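Local coordinates for protein putative hydantoin racemase (Klebsiella pneumoniae subsp. pneumoniae, PDB 3QVJ) that racemises allantoin, as a member of the HyuE racemase family, and probably also interconverts the D and L forms of other 5-monosubstituted hydantoins, at residues 110-115 with 136-141; 46-51 with 122-127; 73-78 with 92-97. All blocks are in the same frame, centred on the assembly; numbering follows the deposited sequence. Where two conformers were deposited one is given.

Contact 1 of 3, residues 110-115 with 136-141; sequences TRFSIV and QHCAAL
Strands 112-115 and 138-141 run parallel, their axes 4.7 Å apart and 20° from aligned, and are laced by F112 N to H137 O (2.8 Å), A139 N to F112 O (2.8 Å) and I114 N to A140 O (2.9 Å). F112 faces C138, but I114 faces L141, so the second strand spends one residue more; A139, with helix-like backbone angles, takes up the extra place. The F112 ring stands with CG between its own backbone N and carbonyl carbon (chi1 62°), which turns one face to C138: CB sits over that face, 4.2 Å from the ring centroid, in a CH-pi contact, while SG approaches obliquely. On the same side of the sheet I114 and L141 lie alongside, pointing the same way, with I114 CD1 4.0 Å from L141 CD2. Just before the strand, R111 bends at chi3 and sets one face of its guanidinium against A139 CB, 3.8 Å from NH1; NH1 also bonds to G174 O. The F112 side is covered by helices 97-108 and 122-132, the latter being the crossover of the beta-alpha-beta unit that brings these neighbouring strands together at one edge of a parallel, doubly wound sheet.

Contact 2 of 3, residues 46-51 with 122-127; sequences EGHFDE and LIIARH
The methyl CD1 of I124 rests on one face of the H48 imidazole, 3.7 Å from the ring centroid and 29° off the ring normal, a CH-pi contact displaced toward the rim of the ring. The two side chains come from two different helices, 48-68 and 122-132, and slide past each other in opposite directions, so that the isoleucine tip reaches over the ring. I124 starts with CG1 anti to its carbonyl carbon, and its chi2 of -96° lies away from a staggered value, which suggests some torsional cost for swinging CD1 over the imidazole. The same methyl touches the flank of E51, 4.2 Å from CG, and ends 4.3 Å from G47 C, so one methyl touches G47, H48 and E51 at the start of the helix. I123 crosses H48 at about a right angle and offers CG2 obliquely to the ring.

G47 is the N-cap of helix 48-68, and its phi of 143° is readily reached only by glycine. Just ahead of it, E46 N donates to D50 OD2 (2.7 Å) through the anti lone pair, tying the incoming chain to the first turn. The carboxylate of E88 from a neighbouring subunit accepts from H48 N and F49 N at this helix start, and K233 of that subunit forms salt bridges with E46 and D50.

No hydrogen bond crosses between 46-51 and 122-127. With only 182 Å² buried, the contact depends on dispersion and shape, and the directional bonds at this helix start are made within the chain and to the neighbouring subunit, not to 122-127.

Contact 3 of 3, residues 73-78 with 92-97; sequences HVIACF and GPVIGI
I97 fits into the bend of 76-78 where the chain leaves its strand. Its CG1 lies between the backbone N and the carbonyl carbon (chi1 63°), which directs the branch onto peptide groups: CG1 meets C77 O at 3.5 Å and CD1 lies 3.6 Å from A76 C, close to F78 N as well. CG2 turns back to V74, whose CG2 it meets at 3.9 Å, the two side chains crossing at about a right angle. On the other face of the sheet V94 straddles two neighbours: CG1 packs against I75 CD1 (3.6 Å), and CG2 against the H73 ring at CD2 (3.8 Å).

Four backbone bonds set this register, from H73 N to P93 O (2.9 Å) at one end to I97 N to I75 O (3.1 Å) at the other. They join strands 72-75 and 94-96 in parallel as the two strands of a beta-alpha-beta unit crossing through helix 83-89, with 94-96 at the edge of the sheet within the chain. The last of the four lies where the strand passes into helix 97-108, with G96 as N-cap; G96 N is bonded to E99 OE1 in the first turn.

Farther out, a water lying in the plane of the H73 ring, at its edge, is 3.0 Å from NE2 and accepts from G92 N. ND1 of the same ring bonds to Q5 OE1 on the adjoining strand 2-7, so both ring nitrogens are engaged and the imidazole is fixed in rotation. Helix 83-89 covers I75 and V94, while helix 203-216 lies against V74 and I95 from the opposite face.

How the contacts relate
From the N terminus, 46-51 opens contact 2 at the start of helix 48-68, and its partner 122-127 comes after 70 intervening residues. Contact 3 is nested inside that loop: 73-78 pairs with 92-97 around helix 83-89. Segment 110-115 then begins contact 1 before contact 2 has closed, and 136-141 completes it afterwards, so contacts 1 and 2 cross. Contacts 1 and 3 follow in series, each in a different parallel sheet, and contact 2 joins helices flanking the two. Helix 122-132 is shared ground: A125 touches L141 of contact 1 and F78 of contact 3, while I114 meets F78 directly and E51 packs on C77.

Contact 1 of 3, residues 110-115 with 136-141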
# COMPACT_ATOMS: atom_id res chain seq x y z
N THR A 110 11.77 16.10 -1.78
CA THR A 110 11.16 14.84 -2.21
C THR A 110 10.84 14.00 -0.98
O THR A 110 9.77 13.40 -0.89
CB THR A 110 12.06 14.03 -3.19
OG1 THR A 110 13.37 13.86 -2.63
CG2 THR A 110 12.15 14.73 -4.54
N ARG A 111 11.77 13.98 -0.04
CA ARG A 111 11.58 13.24 1.21
C ARG A 111 12.09 14.04 2.39
O ARG A 111 13.02 14.85 2.25
CB ARG A 111 12.32 11.92 1.17
CG ARG A 111 11.89 10.98 0.08
CD ARG A 111 13.03 10.05 -0.18
NE ARG A 111 12.80 8.74 0.38
CZ ARG A 111 13.75 7.94 0.83
NH1 ARG A 111 15.03 8.33 0.82
NH2 ARG A 111 13.41 6.75 1.30
N PHE A 112 11.50 13.79 3.55
CA PHE A 112 11.90 14.47 4.77
C PHE A 112 12.26 13.48 5.88
O PHE A 112 11.92 12.30 5.81
CB PHE A 112 10.80 15.45 5.23
CG PHE A 112 9.48 14.79 5.58
CD1 PHE A 112 9.24 14.30 6.87
CD2 PHE A 112 8.48 14.66 4.62
CE1 PHE A 112 8.02 13.70 7.19
CE2 PHE A 112 7.25 14.07 4.93
CZ PHE A 112 7.02 13.58 6.22
N SER A 113 12.97 13.98 6.88
CA SER A 113 13.19 13.23 8.10
C SER A 113 12.50 13.92 9.27
O SER A 113 12.40 15.15 9.30
CB SER A 113 14.69 13.09 8.39
OG SER A 113 15.31 12.31 7.38
N ILE A 114 12.04 13.12 10.23
CA ILE A 114 11.45 13.65 11.46
C ILE A 114 12.43 13.57 12.62
O ILE A 114 13.10 12.54 12.82
CB ILE A 114 10.10 12.93 11.81
CG1 ILE A 114 9.09 13.14 10.68
CG2 ILE A 114 9.54 13.42 13.16
CD1 ILE A 114 7.79 12.36 10.83
N VAL A 115 12.52 14.66 13.38
CA VAL A 115 13.30 14.68 14.62
C VAL A 115 12.35 15.00 15.77
O VAL A 115 11.83 16.12 15.86
CB VAL A 115 14.46 15.70 14.56
CG1 VAL A 115 15.27 15.68 15.87
CG2 VAL A 115 15.38 15.41 13.37
N GLN A 136 5.62 7.33 2.33
CA GLN A 136 6.65 7.19 1.29
C GLN A 136 7.56 8.42 1.21
O GLN A 136 8.70 8.31 0.76
CB GLN A 136 6.02 6.90 -0.09
CG GLN A 136 5.18 5.61 -0.18
CD GLN A 136 5.81 4.40 0.52
OE1 GLN A 136 5.18 3.77 1.38
NE2 GLN A 136 7.05 4.06 0.16
N HIS A 137 7.04 9.56 1.65
CA HIS A 137 7.78 10.82 1.64
C HIS A 137 8.68 11.01 2.88
O HIS A 137 9.45 11.97 2.94
CB HIS A 137 6.81 12.01 1.51
CG HIS A 137 6.09 12.05 0.19
ND1 HIS A 137 5.09 11.16 -0.14
CD2 HIS A 137 6.22 12.88 -0.87
CE1 HIS A 137 4.64 11.43 -1.35
NE2 HIS A 137 5.30 12.47 -1.82
N CYS A 138 8.57 10.11 3.86
CA CYS A 138 9.41 10.20 5.05
C CYS A 138 10.54 9.18 5.00
O CYS A 138 10.30 7.98 5.05
CB CYS A 138 8.59 10.02 6.34
SG CYS A 138 9.59 10.17 7.88
N ALA A 139 11.77 9.68 4.89
CA ALA A 139 12.95 8.83 4.78
C ALA A 139 13.27 8.14 6.11
O ALA A 139 13.64 6.96 6.12
CB ALA A 139 14.15 9.63 4.29
N ALA A 140 13.12 8.87 7.21
CA ALA A 140 13.49 8.36 8.54
C ALA A 140 12.87 9.17 9.68
O ALA A 140 12.52 10.34 9.50
CB ALA A 140 15.02 8.32 8.69
N LEU A 141 12.74 8.53 10.84
CA LEU A 141 12.29 9.18 12.06
C LEU A 141 13.33 8.97 13.15
O LEU A 141 13.85 7.86 13.31
CB LEU A 141 10.94 8.62 12.51
CG LEU A 141 9.71 8.76 11.61
CD1 LEU A 141 9.63 7.60 10.63
CD2 LEU A 141 8.46 8.81 12.47

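Contact 2 of 3, residues 46-51 with 122-127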
# COMPACT_ATOMS: atom_id res chain seq x y z
N GLU A 46 3.32 12.71 25.65
CA GLU A 46 4.36 11.74 25.28
C GLU A 46 3.83 10.31 25.31
O GLU A 46 4.33 9.48 26.06
CB GLU A 46 5.54 11.84 26.25
CG GLU A 46 6.17 13.21 26.38
CD GLU A 46 7.03 13.34 27.61
OE1 GLU A 46 6.68 12.76 28.65
OE2 GLU A 46 8.06 14.04 27.52
N GLY A 47 2.82 10.03 24.49
CA GLY A 47 2.23 8.70 24.47
C GLY A 47 0.73 8.74 24.27
O GLY A 47 0.13 9.82 24.23
N HIS A 48 0.13 7.56 24.16
CA HIS A 48 -1.28 7.42 23.77
C HIS A 48 -2.24 7.90 24.86
O HIS A 48 -3.26 8.53 24.56
CB HIS A 48 -1.59 5.98 23.36
CG HIS A 48 -0.61 5.40 22.38
ND1 HIS A 48 -0.76 5.51 21.02
CD2 HIS A 48 0.55 4.72 22.58
CE1 HIS A 48 0.25 4.92 20.41
NE2 HIS A 48 1.06 4.43 21.33
N PHE A 49 -1.90 7.60 26.12
CA PHE A 49 -2.66 8.06 27.28
C PHE A 49 -2.72 9.59 27.31
O PHE A 49 -3.80 10.17 27.40
CB PHE A 49 -2.02 7.49 28.55
CG PHE A 49 -2.70 7.91 29.83
CD1 PHE A 49 -3.87 7.29 30.25
CD2 PHE A 49 -2.14 8.90 30.63
CE1 PHE A 49 -4.48 7.66 31.45
CE2 PHE A 49 -2.74 9.27 31.83
CZ PHE A 49 -3.92 8.66 32.24
N ASP A 50 -1.55 10.22 27.20
CA ASP A 50 -1.45 11.68 27.13
C ASP A 50 -2.29 12.28 26.00
O ASP A 50 -2.95 13.30 26.20
CB ASP A 50 0.01 12.10 26.93
CG ASP A 50 0.89 11.76 28.12
OD1 ASP A 50 0.38 11.45 29.21
OD2 ASP A 50 2.13 11.82 27.95
N GLU A 51 -2.25 11.65 24.82
CA GLU A 51 -3.00 12.11 23.65
C GLU A 51 -4.51 12.11 23.88
O GLU A 51 -5.20 13.06 23.51
CB GLU A 51 -2.70 11.26 22.41
CG GLU A 51 -1.26 11.28 21.94
CD GLU A 51 -0.98 12.32 20.88
OE1 GLU A 51 -1.85 12.54 20.00
OE2 GLU A 51 0.12 12.92 20.91
N LEU A 122 7.62 7.93 18.48
CA LEU A 122 7.91 7.58 17.09
C LEU A 122 6.74 6.84 16.43
O LEU A 122 6.35 7.19 15.32
CB LEU A 122 9.20 6.75 16.97
CG LEU A 122 10.53 7.46 17.25
CD1 LEU A 122 11.68 6.46 17.38
CD2 LEU A 122 10.85 8.50 16.18
N ILE A 123 6.16 5.87 17.14
CA ILE A 123 5.00 5.12 16.65
C ILE A 123 3.78 6.03 16.41
O ILE A 123 2.98 5.78 15.52
CB ILE A 123 4.63 3.91 17.58
CG1 ILE A 123 3.69 2.91 16.87
CG2 ILE A 123 4.02 4.38 18.90
CD1 ILE A 123 4.32 2.17 15.68
N ILE A 124 3.66 7.10 17.21
CA ILE A 124 2.59 8.08 17.01
C ILE A 124 2.82 8.83 15.70
O ILE A 124 1.90 8.98 14.90
CB ILE A 124 2.50 9.09 18.18
CG1 ILE A 124 2.38 8.37 19.53
CG2 ILE A 124 1.35 10.10 17.94
CD1 ILE A 124 0.96 8.22 20.03
N ALA A 125 4.06 9.27 15.48
CA ALA A 125 4.42 9.92 14.22
C ALA A 125 4.22 8.98 13.02
O ALA A 125 3.71 9.41 11.98
CB ALA A 125 5.85 10.44 14.28
N ARG A 126 4.60 7.71 13.17
CA ARG A 126 4.43 6.72 12.09
C ARG A 126 2.97 6.58 11.69
O ARG A 126 2.67 6.53 10.50
CB ARG A 126 5.00 5.35 12.47
CG ARG A 126 6.51 5.25 12.50
CD ARG A 126 6.97 3.81 12.77
NE ARG A 126 8.16 3.78 13.63
CZ ARG A 126 9.42 3.80 13.19
NH1 ARG A 126 10.42 3.78 14.06
NH2 ARG A 126 9.68 3.83 11.88
N HIS A 127 2.08 6.52 12.69
CA HIS A 127 0.64 6.38 12.46
C HIS A 127 0.07 7.58 11.71
O HIS A 127 -0.78 7.44 10.83
CB HIS A 127 -0.12 6.22 13.79
CG HIS A 127 -1.60 6.42 13.66
ND1 HIS A 127 -2.21 7.63 13.92
CD2 HIS A 127 -2.58 5.57 13.29
CE1 HIS A 127 -3.51 7.51 13.72
NE2 HIS A 127 -3.76 6.28 13.34

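Contact 3 of 3, residues 73-78 with 92-97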
# COMPACT_ATOMS: atom_id res chain seq x y z
N HIS A 73 -8.49 27.33 13.84
CA HIS A 73 -7.81 26.78 15.00
C HIS A 73 -6.58 25.98 14.56
O HIS A 73 -6.59 25.34 13.51
CB HIS A 73 -8.74 25.84 15.76
CG HIS A 73 -10.14 26.35 15.92
ND1 HIS A 73 -10.61 26.89 17.10
CD2 HIS A 73 -11.19 26.38 15.06
CE1 HIS A 73 -11.88 27.23 16.96
NE2 HIS A 73 -12.25 26.94 15.72
N VAL A 74 -5.54 26.02 15.38
CA VAL A 74 -4.46 25.05 15.25
C VAL A 74 -4.28 24.19 16.50
O VAL A 74 -4.48 24.65 17.64
CB VAL A 74 -3.12 25.64 14.64
CG1 VAL A 74 -3.25 27.10 14.20
CG2 VAL A 74 -1.88 25.39 15.51
N ILE A 75 -3.99 22.91 16.27
CA ILE A 75 -3.70 21.98 17.35
C ILE A 75 -2.18 21.83 17.42
O ILE A 75 -1.57 21.17 16.57
CB ILE A 75 -4.43 20.64 17.14
CG1 ILE A 75 -5.95 20.88 17.13
CG2 ILE A 75 -4.03 19.64 18.23
CD1 ILE A 75 -6.78 19.66 16.82
N ALA A 76 -1.59 22.46 18.43
CA ALA A 76 -0.14 22.61 18.53
C ALA A 76 0.58 21.53 19.35
O ALA A 76 1.49 21.82 20.13
CB ALA A 76 0.22 24.01 19.03
N CYS A 77 0.15 20.28 19.17
CA CYS A 77 0.92 19.12 19.61
C CYS A 77 1.16 18.23 18.40
O CYS A 77 0.26 18.05 17.58
CB CYS A 77 0.19 18.34 20.71
SG CYS A 77 0.81 16.65 20.97
N PHE A 78 2.36 17.67 18.30
CA PHE A 78 2.76 16.88 17.12
C PHE A 78 2.03 15.54 16.95
O PHE A 78 2.21 14.85 15.94
CB PHE A 78 4.28 16.68 17.11
CG PHE A 78 4.83 16.27 15.76
CD1 PHE A 78 4.99 17.21 14.74
CD2 PHE A 78 5.20 14.94 15.51
CE1 PHE A 78 5.50 16.84 13.50
CE2 PHE A 78 5.71 14.57 14.27
CZ PHE A 78 5.85 15.52 13.26
N GLY A 92 -14.81 27.03 11.71
CA GLY A 92 -13.60 27.36 10.97
C GLY A 92 -12.73 26.13 10.81
O GLY A 92 -12.97 25.11 11.48
N PRO A 93 -11.72 26.20 9.94
CA PRO A 93 -10.86 25.03 9.76
C PRO A 93 -9.95 24.78 10.96
O PRO A 93 -9.59 25.72 11.69
CB PRO A 93 -10.03 25.39 8.52
CG PRO A 93 -10.03 26.87 8.48
CD PRO A 93 -11.34 27.31 9.04
N VAL A 94 -9.59 23.51 11.17
CA VAL A 94 -8.69 23.10 12.23
C VAL A 94 -7.50 22.37 11.62
O VAL A 94 -7.69 21.35 10.95
CB VAL A 94 -9.37 22.18 13.27
CG1 VAL A 94 -8.41 21.86 14.41
CG2 VAL A 94 -10.65 22.82 13.81
N ILE A 95 -6.30 22.87 11.86
CA ILE A 95 -5.08 22.31 11.28
C ILE A 95 -4.14 21.83 12.38
O ILE A 95 -3.88 22.56 13.34
CB ILE A 95 -4.33 23.35 10.39
CG1 ILE A 95 -5.28 23.99 9.36
CG2 ILE A 95 -3.10 22.72 9.71
CD1 ILE A 95 -6.00 23.00 8.44
N GLY A 96 -3.66 20.59 12.25
CA GLY A 96 -2.67 20.05 13.18
C GLY A 96 -1.26 20.47 12.80
O GLY A 96 -0.98 20.74 11.63
N ILE A 97 -0.36 20.52 13.77
CA ILE A 97 1.02 20.92 13.46
C ILE A 97 1.86 19.83 12.79
O ILE A 97 2.77 20.15 12.04
CB ILE A 97 1.76 21.56 14.66
CG1 ILE A 97 1.92 20.56 15.81
CG2 ILE A 97 1.05 22.85 15.08
CD1 ILE A 97 3.06 20.91 16.75
O HOH W 1 -15.03 27.31 14.72